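Local coordinates for protein leucine--trna ligase (Agrobacterium radiobacter, PDB 5AH5) that probably catalyses the ATP-dependent attachment of L-leucine to tRNA(Leu), as a class I aminoacyl-tRNA synthetase that also carries an editing domain, at residues Asp192-Ala197 and Tyr410-Trp415; Val712-Pro717 and Pro740-Asn745; Leu756-Asn761 and Ile809-Gly814. One frame throughout, in Å; residues are numbered along the deposited sequence.

Contact 1 (Asp192-Ala197 and Tyr410-Trp415); sequences DIRSYA and YRLQNW. With nucleotides of chain D.
The connection from the sheet of the editing domain back to the catalytic side of the enzyme runs through Tyr410-Trp415, which packs on the turn Asp192-Ala197 between strand 182-191 and helix 197-202. Arg194 and Asn414 carry most of the polar work. The Asn414 carboxamide lies across the start of the turn: its OD1 takes the backbone N of Arg194 at 2.8 Å, almost straight (164°). Its ND2 reaches Asp192 OD1 at 3.2 Å, coming from above the carboxylate, whose plane stands 75° from the amide, and the same nitrogen also bonds Tyr148 OH.

The Arg194 chain bends about the CG-CD bond (chi3 68°), bringing the guanidinium edge to the carbonyls of Tyr410 and Leu412. There NH1 serves both near the guanidinium plane, Leu412 O at 2.7 Å and Tyr410 O at 2.9 Å. NH2 donates to a water that also accepts from Tyr410 N. On the apolar side, Leu412 CD2 fits against Ala197 CB at 3.6 Å and lies near Ile193 CG2, while Ala197 CB also meets the Tyr410 ring obliquely. Helix 533-546 packs on Ile193, and Tyr410 OH is bonded to Asp198.

Arg411 leaves the turn side, and its extended chain carries the guanidinium to the tRNA, giving NE to O3' of C80 of chain D at 2.9 Å and NH2 to OP1 of A81 of chain D, whose phosphate it probably helps to balance. Arg194 NH1 thus satisfies two carbonyls of a segment without regular pairing, and Asn414 satisfies a backbone N of the turn.

Contact 2 (Val712-Pro717 and Pro740-Asn745); sequences VRLLAP and PWPTIN
Trp741 packs its six-membered ring against the end of helix 701-715, in the dense part of the contact. Leu714 CD2 approaches CZ2 of the indole at 3.7 Å, the two side chains crossing at about a right angle. Pro717 CG comes within 3.6 Å of Trp741 CZ3, and Arg713 O lies at 3.4 Å from the same carbon. Trp741 CG lies anti to the backbone N (chi1 -178°) and, with chi2 -114°, the six-membered ring comes back to the helix although CB points away from it. Pro742 CD sits over one indole face, offset toward the rim, and Trp741 NE1 is bonded to Thr670 OG1. Met63 and Ala66 of helix 48-66 also touch Trp741. Arg713 slides past Pro742, whose CG lies over one guanidinium face, again toward the rim, and meets Leu714 CD2 at 4.0 Å.

The loose side is Pro740: its ring is exposed, and it takes part through its carbonyl. Arg713 NH1 donates to Pro740 O at 2.9 Å in the guanidinium plane, though the bond is bent (132°). NH2 forms a salt bridge with Glu644 and bonds Ile643 O. The arginine is therefore anchored on several sides, and Glu644 probably offsets its charge beside an otherwise apolar seam.

Contact 3 (Leu756-Asn761 and Ile809-Gly814); sequences LPVQIN and INLVVG. With nucleotides of chain D.
Ile760 overlaps Val813 obliquely, CG2 to CG2 at 3.5 Å, on the face of the sheet that also carries Val758, Ile809 and Leu811 and that helix 776-785 covers. The parallel pairing of strands 753-760 and 808-813 is close, with Gln759 N bonding Ile809 O at 2.8 Å and Leu811 N returning to Gln759 O at 2.8 Å. Past the last bridge, Asn761 adopts a positive phi (53°), and its side-chain amide stands in for a peptide unit: OD1 accepts from Val813 N at 2.8 Å and ND2 donates to Val813 O at 3.2 Å, adding one more step to the ladder.

On the other face, Gln759 and Asn810 cross with their amide planes 82° apart and approach the minor-groove edge of G19 and C64 of chain D, which face each other in a Watson-Crick arrangement. Gln759 OE1 receives N2 of G19 at 3.0 Å. Asn810 ND2 grips C64 twice, at O2 (2.8 Å) and at the ribose O2', while its OD1 accepts Gly762 N and so fixes which way the amide is flipped. Pro757 CB rests beside the ribose of U20 of chain D. The sheet thus meets the pair by polar, uncharged groups, at base atoms and at one ribose hydroxyl.

Contact 2 is buried, contact 1 only partly, and contact 3 is buried although peripheral, with tRNA on one face. Contacts 1 and 2 lie on opposite sides of the chain's centre, their centres about 48 Å apart, and share no element. The loop of contact 2 leads on to strand 753-760 of contact 3, yet their nearest atoms are still about 19 Å apart. Contact 1 is held mainly by side chains bonding backbone atoms, beside a small apolar patch, contact 2 by apolar packing on a helix end with a single arginine bond, and contact 3 by a parallel ladder extended by an asparagine side chain. Contacts 1 and 3 both touch the tRNA, one through an arginine at its backbone, the other through amides at a base pair and a ribose.

Contact 1 (Asp192-Ala197 and Tyr410-Trp415)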
loop_
_atom_site.group_PDB
_atom_site.type_symbol
_atom_site.label_atom_id
_atom_site.label_comp_id
_atom_site.label_asym_id
_atom_site.label_seq_id
_atom_site.Cartn_x
_atom_site.Cartn_y
_atom_site.Cartn_z
ATOM N N ASP B 192 -13.534 -16.712 -4.875
ATOM C CA ASP B 192 -14.827 -16.046 -4.752
ATOM C C ASP B 192 -14.736 -14.764 -3.898
ATOM O O ASP B 192 -15.220 -14.709 -2.799
ATOM C CB ASP B 192 -15.830 -17.020 -4.137
ATOM C CG ASP B 192 -17.263 -16.517 -4.195
ATOM O OD1 ASP B 192 -17.542 -15.436 -4.767
ATOM O OD2 ASP B 192 -18.116 -17.215 -3.652
ATOM N N ILE B 193 -14.071 -13.758 -4.419
ATOM C CA ILE B 193 -14.006 -12.431 -3.787
ATOM C C ILE B 193 -15.367 -11.681 -3.762
ATOM O O ILE B 193 -15.642 -10.881 -2.840
ATOM C CB ILE B 193 -12.896 -11.611 -4.454
ATOM C CG1 ILE B 193 -12.478 -10.389 -3.609
ATOM C CG2 ILE B 193 -13.278 -11.217 -5.873
ATOM C CD1 ILE B 193 -11.266 -9.693 -4.203
ATOM N N ARG B 194 -16.225 -11.951 -4.743
ATOM C CA ARG B 194 -17.577 -11.369 -4.770
ATOM C C ARG B 194 -18.354 -11.624 -3.493
ATOM O O ARG B 194 -19.050 -10.736 -3.028
ATOM C CB ARG B 194 -18.385 -11.773 -6.013
ATOM C CG ARG B 194 -17.961 -11.030 -7.267
ATOM C CD ARG B 194 -18.593 -11.572 -8.553
ATOM N NE ARG B 194 -20.020 -11.320 -8.562
ATOM C CZ ARG B 194 -20.624 -10.198 -8.959
ATOM N NH1 ARG B 194 -19.963 -9.152 -9.440
ATOM N NH2 ARG B 194 -21.941 -10.131 -8.891
ATOM N N SER B 195 -18.192 -12.789 -2.890
ATOM C CA SER B 195 -18.940 -13.133 -1.679
ATOM C C SER B 195 -18.471 -12.335 -0.453
ATOM O O SER B 195 -19.152 -12.305 0.561
ATOM C CB SER B 195 -18.845 -14.651 -1.397
ATOM O OG SER B 195 -17.496 -15.053 -1.111
ATOM N N TYR B 196 -17.279 -11.759 -0.540
ATOM C CA TYR B 196 -16.750 -10.863 0.468
ATOM C C TYR B 196 -16.878 -9.390 0.105
ATOM O O TYR B 196 -16.414 -8.539 0.849
ATOM C CB TYR B 196 -15.275 -11.164 0.705
ATOM C CG TYR B 196 -15.078 -12.368 1.566
ATOM C CD1 TYR B 196 -15.476 -13.639 1.131
ATOM C CD2 TYR B 196 -14.505 -12.251 2.827
ATOM C CE1 TYR B 196 -15.303 -14.752 1.930
ATOM C CE2 TYR B 196 -14.316 -13.353 3.618
ATOM C CZ TYR B 196 -14.709 -14.610 3.159
ATOM O OH TYR B 196 -14.514 -15.688 3.981
ATOM N N ALA B 197 -17.507 -9.080 -1.013
ATOM C CA ALA B 197 -17.466 -7.725 -1.544
ATOM C C ALA B 197 -18.144 -6.703 -0.631
ATOM O O ALA B 197 -17.688 -5.562 -0.547
ATOM C CB ALA B 197 -18.083 -7.662 -2.926
ATOM N N TYR B 410 -22.604 -5.883 -8.407
ATOM C CA TYR B 410 -21.228 -5.473 -8.123
ATOM C C TYR B 410 -20.418 -5.456 -9.392
ATOM O O TYR B 410 -20.490 -6.391 -10.169
ATOM C CB TYR B 410 -20.590 -6.430 -7.120
ATOM C CG TYR B 410 -21.328 -6.545 -5.807
ATOM C CD1 TYR B 410 -22.433 -7.395 -5.672
ATOM C CD2 TYR B 410 -20.940 -5.801 -4.703
ATOM C CE1 TYR B 410 -23.129 -7.474 -4.489
ATOM C CE2 TYR B 410 -21.606 -5.903 -3.505
ATOM C CZ TYR B 410 -22.701 -6.723 -3.405
ATOM O OH TYR B 410 -23.355 -6.798 -2.224
ATOM N N ARG B 411 -19.618 -4.421 -9.599
ATOM C CA ARG B 411 -18.653 -4.383 -10.716
ATOM C C ARG B 411 -17.503 -5.422 -10.581
ATOM O O ARG B 411 -16.966 -5.890 -11.579
ATOM C CB ARG B 411 -18.068 -2.994 -10.766
ATOM C CG ARG B 411 -17.038 -2.713 -11.823
ATOM C CD ARG B 411 -16.294 -1.416 -11.546
ATOM N NE ARG B 411 -15.151 -1.334 -12.449
ATOM C CZ ARG B 411 -14.038 -2.076 -12.374
ATOM N NH1 ARG B 411 -13.833 -2.940 -11.377
ATOM N NH2 ARG B 411 -13.105 -1.924 -13.302
ATOM N N LEU B 412 -17.079 -5.650 -9.344
ATOM C CA LEU B 412 -16.039 -6.601 -8.960
ATOM C C LEU B 412 -16.252 -7.973 -9.636
ATOM O O LEU B 412 -17.325 -8.598 -9.517
ATOM C CB LEU B 412 -16.109 -6.773 -7.436
ATOM C CG LEU B 412 -15.072 -7.632 -6.753
ATOM C CD1 LEU B 412 -13.710 -7.028 -6.951
ATOM C CD2 LEU B 412 -15.365 -7.825 -5.283
ATOM N N GLN B 413 -15.241 -8.442 -10.339
ATOM C CA GLN B 413 -15.301 -9.811 -10.909
ATOM C C GLN B 413 -14.567 -10.802 -9.982
ATOM O O GLN B 413 -13.580 -10.453 -9.298
ATOM C CB GLN B 413 -14.647 -9.812 -12.252
ATOM C CG GLN B 413 -15.273 -8.812 -13.194
ATOM C CD GLN B 413 -14.598 -8.822 -14.533
ATOM O OE1 GLN B 413 -13.972 -9.817 -14.902
ATOM N NE2 GLN B 413 -14.689 -7.712 -15.266
ATOM N N ASN B 414 -15.011 -12.043 -9.959
ATOM C CA ASN B 414 -14.235 -13.048 -9.253
ATOM C C ASN B 414 -12.834 -13.147 -9.834
ATOM O O ASN B 414 -12.595 -12.841 -11.006
ATOM C CB ASN B 414 -14.970 -14.362 -9.109
ATOM C CG ASN B 414 -15.913 -14.366 -7.903
ATOM O OD1 ASN B 414 -15.853 -13.503 -7.027
ATOM N ND2 ASN B 414 -16.743 -15.369 -7.819
ATOM N N TRP B 415 -11.902 -13.467 -8.946
ATOM C CA TRP B 415 -10.473 -13.333 -9.180
ATOM C C TRP B 415 -9.884 -14.594 -9.867
ATOM O O TRP B 415 -9.725 -15.623 -9.197
ATOM C CB TRP B 415 -9.874 -13.185 -7.800
ATOM C CG TRP B 415 -8.395 -12.982 -7.719
ATOM C CD1 TRP B 415 -7.562 -12.653 -8.712
ATOM C CD2 TRP B 415 -7.620 -13.075 -6.541
ATOM N NE1 TRP B 415 -6.270 -12.562 -8.230
ATOM C CE2 TRP B 415 -6.296 -12.815 -6.890
ATOM C CE3 TRP B 415 -7.924 -13.356 -5.212
ATOM C CZ2 TRP B 415 -5.276 -12.798 -5.970
ATOM C CZ3 TRP B 415 -6.900 -13.361 -4.280
ATOM C CH2 TRP B 415 -5.580 -13.075 -4.678
ATOM P P C D 80 -10.036 2.922 -12.822
ATOM O OP1 C D 80 -9.578 1.498 -12.687
ATOM O OP2 C D 80 -9.629 3.734 -13.974
ATOM O "O5'" C D 80 -11.617 2.888 -12.869
ATOM C "C5'" C D 80 -12.359 1.948 -12.131
ATOM C "C4'" C D 80 -13.823 2.251 -12.284
ATOM O "O4'" C D 80 -14.123 3.593 -11.812
ATOM C "C3'" C D 80 -14.370 2.252 -13.702
ATOM O "O3'" C D 80 -14.532 0.913 -14.164
ATOM C "C2'" C D 80 -15.680 2.989 -13.485
ATOM O "O2'" C D 80 -16.621 2.200 -12.800
ATOM C "C1'" C D 80 -15.214 4.127 -12.571
ATOM N N1 C D 80 -14.757 5.318 -13.339
ATOM C C2 C D 80 -15.721 6.126 -13.949
ATOM O O2 C D 80 -16.919 5.852 -13.790
ATOM N N3 C D 80 -15.321 7.192 -14.683
ATOM C C4 C D 80 -14.021 7.413 -14.884
ATOM N N4 C D 80 -13.671 8.465 -15.624
ATOM C C5 C D 80 -13.018 6.562 -14.334
ATOM C C6 C D 80 -13.426 5.550 -13.558
ATOM P P A D 81 -14.243 0.515 -15.700
ATOM O OP1 A D 81 -14.447 -0.946 -15.774
ATOM O OP2 A D 81 -12.969 1.090 -16.146
ATOM O "O5'" A D 81 -15.435 1.223 -16.485
ATOM C "C5'" A D 81 -16.772 0.849 -16.111
ATOM C "C4'" A D 81 -17.812 1.712 -16.777
ATOM O "O4'" A D 81 -17.833 3.035 -16.186
ATOM C "C3'" A D 81 -17.668 1.986 -18.276
ATOM O "O3'" A D 81 -18.017 0.800 -18.989
ATOM C "C2'" A D 81 -18.619 3.164 -18.421
ATOM O "O2'" A D 81 -19.980 2.767 -18.461
ATOM C "C1'" A D 81 -18.272 3.965 -17.160
ATOM N N9 A D 81 -17.177 4.880 -17.438
ATOM C C8 A D 81 -15.824 4.679 -17.318
ATOM N N7 A D 81 -15.100 5.689 -17.734
ATOM C C5 A D 81 -16.040 6.613 -18.171
ATOM C C6 A D 81 -15.917 7.902 -18.720
ATOM N N6 A D 81 -14.746 8.506 -18.933
ATOM N N1 A D 81 -17.052 8.550 -19.058
ATOM C C2 A D 81 -18.229 7.947 -18.838
ATOM N N3 A D 81 -18.474 6.743 -18.324
ATOM C C4 A D 81 -17.323 6.121 -18.008
HETATM O O HOH W 1 -23.109 -8.026 -9.965
#

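Contact 2 (Val712-Pro717 and Pro740-Asn745)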
loop_
_atom_site.group_PDB
_atom_site.type_symbol
_atom_site.label_atom_id
_atom_site.label_comp_id
_atom_site.label_asym_id
_atom_site.label_seq_id
_atom_site.Cartn_x
_atom_site.Cartn_y
_atom_site.Cartn_z
ATOM N N VAL B 712 22.673 14.094 18.147
ATOM C CA VAL B 712 23.040 12.834 17.458
ATOM C C VAL B 712 22.060 11.692 17.770
ATOM O O VAL B 712 21.823 10.792 16.905
ATOM C CB VAL B 712 24.506 12.548 17.763
ATOM C CG1 VAL B 712 24.817 11.089 17.990
ATOM C CG2 VAL B 712 25.331 13.120 16.630
ATOM N N ARG B 713 21.471 11.712 18.972
ATOM C CA ARG B 713 20.416 10.772 19.287
ATOM C C ARG B 713 19.191 10.951 18.420
ATOM O O ARG B 713 18.650 9.979 17.887
ATOM C CB ARG B 713 20.042 10.789 20.725
ATOM C CG ARG B 713 21.157 10.317 21.612
ATOM C CD ARG B 713 20.592 9.687 22.857
ATOM N NE ARG B 713 20.396 10.584 23.932
ATOM C CZ ARG B 713 19.573 10.409 24.976
ATOM N NH1 ARG B 713 18.721 9.379 25.123
ATOM N NH2 ARG B 713 19.586 11.356 25.890
ATOM N N LEU B 714 18.786 12.192 18.208
ATOM C CA LEU B 714 17.630 12.475 17.338
ATOM C C LEU B 714 17.922 12.251 15.826
ATOM O O LEU B 714 17.030 12.015 15.081
ATOM C CB LEU B 714 17.139 13.929 17.536
ATOM C CG LEU B 714 16.690 14.221 18.999
ATOM C CD1 LEU B 714 16.496 15.747 19.221
ATOM C CD2 LEU B 714 15.430 13.453 19.363
ATOM N N LEU B 715 19.151 12.474 15.416
ATOM C CA LEU B 715 19.594 12.400 14.064
ATOM C C LEU B 715 19.739 10.918 13.606
ATOM O O LEU B 715 19.533 10.650 12.448
ATOM C CB LEU B 715 20.954 13.112 13.919
ATOM C CG LEU B 715 21.542 13.128 12.549
ATOM C CD1 LEU B 715 20.674 13.839 11.569
ATOM C CD2 LEU B 715 22.984 13.634 12.546
ATOM N N ALA B 716 20.001 10.025 14.554
ATOM C CA ALA B 716 20.331 8.606 14.313
ATOM C C ALA B 716 19.412 7.822 13.422
ATOM O O ALA B 716 19.925 7.045 12.668
ATOM C CB ALA B 716 20.512 7.849 15.615
ATOM N N PRO B 717 18.085 7.974 13.554
ATOM C CA PRO B 717 17.186 7.288 12.694
ATOM C C PRO B 717 17.299 7.692 11.220
ATOM O O PRO B 717 17.022 6.829 10.335
ATOM C CB PRO B 717 15.810 7.643 13.241
ATOM C CG PRO B 717 15.998 7.983 14.667
ATOM C CD PRO B 717 17.373 8.588 14.709
ATOM N N PRO B 740 18.183 4.203 24.767
ATOM C CA PRO B 740 16.792 4.651 24.851
ATOM C C PRO B 740 16.562 6.031 24.169
ATOM O O PRO B 740 17.432 6.923 24.212
ATOM C CB PRO B 740 16.483 4.707 26.367
ATOM C CG PRO B 740 17.647 4.103 27.041
ATOM C CD PRO B 740 18.810 4.007 26.079
ATOM N N TRP B 741 15.417 6.166 23.513
ATOM C CA TRP B 741 15.099 7.364 22.778
ATOM C C TRP B 741 14.924 8.523 23.805
ATOM O O TRP B 741 14.415 8.303 24.890
ATOM C CB TRP B 741 13.813 7.159 22.045
ATOM C CG TRP B 741 13.348 8.308 21.187
ATOM C CD1 TRP B 741 12.229 9.063 21.382
ATOM C CD2 TRP B 741 13.907 8.735 19.922
ATOM N NE1 TRP B 741 12.093 9.966 20.358
ATOM C CE2 TRP B 741 13.130 9.814 19.473
ATOM C CE3 TRP B 741 15.043 8.378 19.188
ATOM C CZ2 TRP B 741 13.408 10.501 18.272
ATOM C CZ3 TRP B 741 15.341 9.085 18.001
ATOM C CH2 TRP B 741 14.518 10.129 17.562
ATOM N N PRO B 742 15.321 9.749 23.443
ATOM C CA PRO B 742 15.143 10.817 24.426
ATOM C C PRO B 742 13.697 11.074 24.759
ATOM O O PRO B 742 12.784 10.924 23.891
ATOM C CB PRO B 742 15.713 12.045 23.725
ATOM C CG PRO B 742 16.556 11.528 22.633
ATOM C CD PRO B 742 15.980 10.216 22.225
ATOM N N THR B 743 13.486 11.516 25.988
ATOM C CA THR B 743 12.174 11.954 26.463
ATOM C C THR B 743 12.211 13.427 26.900
ATOM O O THR B 743 13.216 13.897 27.403
ATOM C CB THR B 743 11.717 11.071 27.638
ATOM O OG1 THR B 743 12.663 11.180 28.695
ATOM C CG2 THR B 743 11.659 9.582 27.199
ATOM N N ILE B 744 11.094 14.123 26.723
ATOM C CA ILE B 744 10.988 15.506 27.138
ATOM C C ILE B 744 11.199 15.631 28.666
ATOM O O ILE B 744 10.557 14.945 29.436
ATOM C CB ILE B 744 9.653 16.094 26.726
ATOM C CG1 ILE B 744 9.625 16.295 25.215
ATOM C CG2 ILE B 744 9.446 17.455 27.396
ATOM C CD1 ILE B 744 8.236 16.562 24.665
ATOM N N ASN B 745 12.187 16.423 29.073
ATOM C CA ASN B 745 12.318 16.828 30.474
ATOM C C ASN B 745 11.411 18.047 30.691
ATOM O O ASN B 745 11.722 19.130 30.201
ATOM C CB ASN B 745 13.766 17.122 30.807
ATOM C CG ASN B 745 13.955 17.418 32.285
ATOM O OD1 ASN B 745 13.227 18.234 32.890
ATOM N ND2 ASN B 745 14.913 16.760 32.870
#

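Contact 3 (Leu756-Asn761 and Ile809-Gly814)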
loop_
_atom_site.group_PDB
_atom_site.type_symbol
_atom_site.label_atom_id
_atom_site.label_comp_id
_atom_site.label_asym_id
_atom_site.label_seq_id
_atom_site.Cartn_x
_atom_site.Cartn_y
_atom_site.Cartn_z
ATOM N N LEU B 756 4.675 36.439 23.497
ATOM C CA LEU B 756 3.211 36.252 23.359
ATOM C C LEU B 756 2.676 37.203 22.279
ATOM O O LEU B 756 2.784 38.385 22.456
ATOM C CB LEU B 756 2.557 36.591 24.714
ATOM C CG LEU B 756 1.098 36.209 24.965
ATOM C CD1 LEU B 756 0.965 34.708 25.148
ATOM C CD2 LEU B 756 0.556 36.926 26.199
ATOM N N PRO B 757 2.115 36.698 21.167
ATOM C CA PRO B 757 1.473 37.640 20.241
ATOM C C PRO B 757 0.186 38.233 20.821
ATOM O O PRO B 757 -0.545 37.549 21.579
ATOM C CB PRO B 757 1.154 36.783 19.006
ATOM C CG PRO B 757 1.104 35.350 19.526
ATOM C CD PRO B 757 2.131 35.323 20.634
ATOM N N VAL B 758 -0.076 39.484 20.447
ATOM C CA VAL B 758 -1.244 40.211 20.860
ATOM C C VAL B 758 -2.065 40.541 19.647
ATOM O O VAL B 758 -1.561 41.141 18.699
ATOM C CB VAL B 758 -0.781 41.507 21.506
ATOM C CG1 VAL B 758 -1.975 42.339 21.956
ATOM C CG2 VAL B 758 0.162 41.164 22.660
ATOM N N GLN B 759 -3.307 40.105 19.654
ATOM C CA GLN B 759 -4.306 40.504 18.676
ATOM C C GLN B 759 -5.287 41.544 19.253
ATOM O O GLN B 759 -5.546 41.548 20.416
ATOM C CB GLN B 759 -5.105 39.312 18.231
ATOM C CG GLN B 759 -4.301 38.312 17.390
ATOM C CD GLN B 759 -5.023 36.990 17.171
ATOM O OE1 GLN B 759 -5.854 36.579 17.968
ATOM N NE2 GLN B 759 -4.648 36.287 16.106
ATOM N N ILE B 760 -5.845 42.370 18.386
ATOM C CA ILE B 760 -7.022 43.149 18.665
ATOM C C ILE B 760 -8.030 42.790 17.618
ATOM O O ILE B 760 -7.799 42.902 16.377
ATOM C CB ILE B 760 -6.785 44.662 18.649
ATOM C CG1 ILE B 760 -5.884 45.054 19.792
ATOM C CG2 ILE B 760 -8.090 45.389 18.806
ATOM C CD1 ILE B 760 -5.348 46.482 19.733
ATOM N N ASN B 761 -9.157 42.303 18.112
ATOM C CA ASN B 761 -10.238 41.809 17.286
ATOM C C ASN B 761 -9.778 40.790 16.286
ATOM O O ASN B 761 -10.240 40.776 15.166
ATOM C CB ASN B 761 -10.956 42.978 16.610
ATOM C CG ASN B 761 -11.866 43.692 17.561
ATOM O OD1 ASN B 761 -12.089 43.254 18.728
ATOM N ND2 ASN B 761 -12.372 44.819 17.117
ATOM N N ILE B 809 -2.887 36.256 23.163
ATOM C CA ILE B 809 -3.986 37.082 23.758
ATOM C C ILE B 809 -4.642 37.932 22.689
ATOM O O ILE B 809 -3.965 38.684 21.977
ATOM C CB ILE B 809 -3.551 37.911 24.992
ATOM C CG1 ILE B 809 -4.776 38.588 25.618
ATOM C CG2 ILE B 809 -2.446 38.911 24.656
ATOM C CD1 ILE B 809 -4.553 39.038 27.013
ATOM N N ASN B 810 -5.949 37.733 22.513
ATOM C CA ASN B 810 -6.754 38.546 21.636
ATOM C C ASN B 810 -7.686 39.467 22.473
ATOM O O ASN B 810 -8.503 38.990 23.255
ATOM C CB ASN B 810 -7.588 37.690 20.732
ATOM C CG ASN B 810 -8.352 38.469 19.741
ATOM O OD1 ASN B 810 -7.936 39.520 19.285
ATOM N ND2 ASN B 810 -9.547 37.968 19.411
ATOM N N LEU B 811 -7.506 40.764 22.320
ATOM C CA LEU B 811 -8.382 41.771 22.966
ATOM C C LEU B 811 -9.602 42.084 22.087
ATOM O O LEU B 811 -9.445 42.393 20.900
ATOM C CB LEU B 811 -7.597 43.031 23.183
ATOM C CG LEU B 811 -6.279 42.899 23.930
ATOM C CD1 LEU B 811 -5.517 44.227 23.953
ATOM C CD2 LEU B 811 -6.509 42.363 25.313
ATOM N N VAL B 812 -10.800 41.916 22.631
ATOM C CA VAL B 812 -12.054 42.173 21.870
ATOM C C VAL B 812 -12.536 43.588 22.193
ATOM O O VAL B 812 -12.765 43.902 23.374
ATOM C CB VAL B 812 -13.128 41.178 22.246
ATOM C CG1 VAL B 812 -14.423 41.493 21.494
ATOM C CG2 VAL B 812 -12.688 39.753 21.882
ATOM N N VAL B 813 -12.609 44.446 21.177
ATOM C CA VAL B 813 -12.874 45.886 21.374
ATOM C C VAL B 813 -14.070 46.363 20.548
ATOM O O VAL B 813 -14.346 45.831 19.488
ATOM C CB VAL B 813 -11.666 46.793 21.084
ATOM C CG1 VAL B 813 -10.491 46.462 21.997
ATOM C CG2 VAL B 813 -11.242 46.703 19.654
ATOM N N GLY B 814 -14.765 47.373 21.064
ATOM C CA GLY B 814 -15.887 47.994 20.371
ATOM C C GLY B 814 -15.486 48.939 19.260
ATOM O O GLY B 814 -14.289 49.158 19.007
ATOM P P C D 64 -17.712 34.452 18.908
ATOM O OP1 C D 64 -17.994 34.288 20.340
ATOM O OP2 C D 64 -18.631 35.133 17.979
ATOM O "O5'" C D 64 -16.344 35.257 18.834
ATOM C "C5'" C D 64 -16.313 36.681 18.910
ATOM C "C4'" C D 64 -14.875 37.132 18.901
ATOM O "O4'" C D 64 -14.176 36.658 20.087
ATOM C "C3'" C D 64 -14.048 36.606 17.752
ATOM O "O3'" C D 64 -14.274 37.373 16.577
ATOM C "C2'" C D 64 -12.637 36.778 18.295
ATOM O "O2'" C D 64 -12.236 38.119 18.216
ATOM C "C1'" C D 64 -12.814 36.386 19.756
ATOM N N1 C D 64 -12.521 34.966 20.029
ATOM C C2 C D 64 -11.183 34.543 20.118
ATOM O O2 C D 64 -10.277 35.362 19.919
ATOM N N3 C D 64 -10.919 33.233 20.347
ATOM C C4 C D 64 -11.923 32.372 20.546
ATOM N N4 C D 64 -11.616 31.097 20.810
ATOM C C5 C D 64 -13.290 32.780 20.487
ATOM C C6 C D 64 -13.540 34.068 20.203
ATOM P P U D 20 -0.156 31.811 15.426
ATOM O OP1 U D 20 -0.718 31.883 14.057
ATOM O OP2 U D 20 0.892 30.870 15.768
ATOM O "O5'" U D 20 0.353 33.234 15.902
ATOM C "C5'" U D 20 -0.440 34.403 15.646
ATOM C "C4'" U D 20 0.412 35.421 14.945
ATOM O "O4'" U D 20 1.499 35.787 15.834
ATOM C "C3'" U D 20 1.059 34.955 13.643
ATOM O "O3'" U D 20 1.075 36.021 12.693
ATOM C "C2'" U D 20 2.481 34.594 14.081
ATOM O "O2'" U D 20 3.438 34.670 13.060
ATOM C "C1'" U D 20 2.737 35.641 15.167
ATOM N N1 U D 20 3.742 35.230 16.157
ATOM C C2 U D 20 4.909 35.948 16.236
ATOM O O2 U D 20 5.121 36.929 15.561
ATOM N N3 U D 20 5.808 35.490 17.167
ATOM C C4 U D 20 5.665 34.407 18.007
ATOM O O4 U D 20 6.558 34.136 18.806
ATOM C C5 U D 20 4.427 33.715 17.872
ATOM C C6 U D 20 3.536 34.127 16.959
ATOM P P G D 19 -3.943 26.848 14.548
ATOM O OP1 G D 19 -3.195 26.951 13.294
ATOM O OP2 G D 19 -3.627 25.911 15.613
ATOM O "O5'" G D 19 -3.844 28.295 15.241
ATOM C "C5'" G D 19 -3.807 29.514 14.448
ATOM C "C4'" G D 19 -3.447 30.694 15.332
ATOM O "O4'" G D 19 -4.537 30.916 16.264
ATOM C "C3'" G D 19 -2.202 30.469 16.197
ATOM O "O3'" G D 19 -1.388 31.582 16.379
ATOM C "C2'" G D 19 -2.776 30.092 17.546
ATOM O "O2'" G D 19 -1.956 30.254 18.674
ATOM C "C1'" G D 19 -4.011 30.977 17.579
ATOM N N9 G D 19 -5.061 30.572 18.502
ATOM C C8 G D 19 -5.256 29.343 19.085
ATOM N N7 G D 19 -6.324 29.295 19.834
ATOM C C5 G D 19 -6.880 30.563 19.722
ATOM C C6 G D 19 -8.058 31.106 20.299
ATOM O O6 G D 19 -8.891 30.550 21.023
ATOM N N1 G D 19 -8.242 32.433 19.929
ATOM C C2 G D 19 -7.412 33.146 19.099
ATOM N N2 G D 19 -7.769 34.421 18.846
ATOM N N3 G D 19 -6.309 32.653 18.562
ATOM C C4 G D 19 -6.112 31.363 18.905
#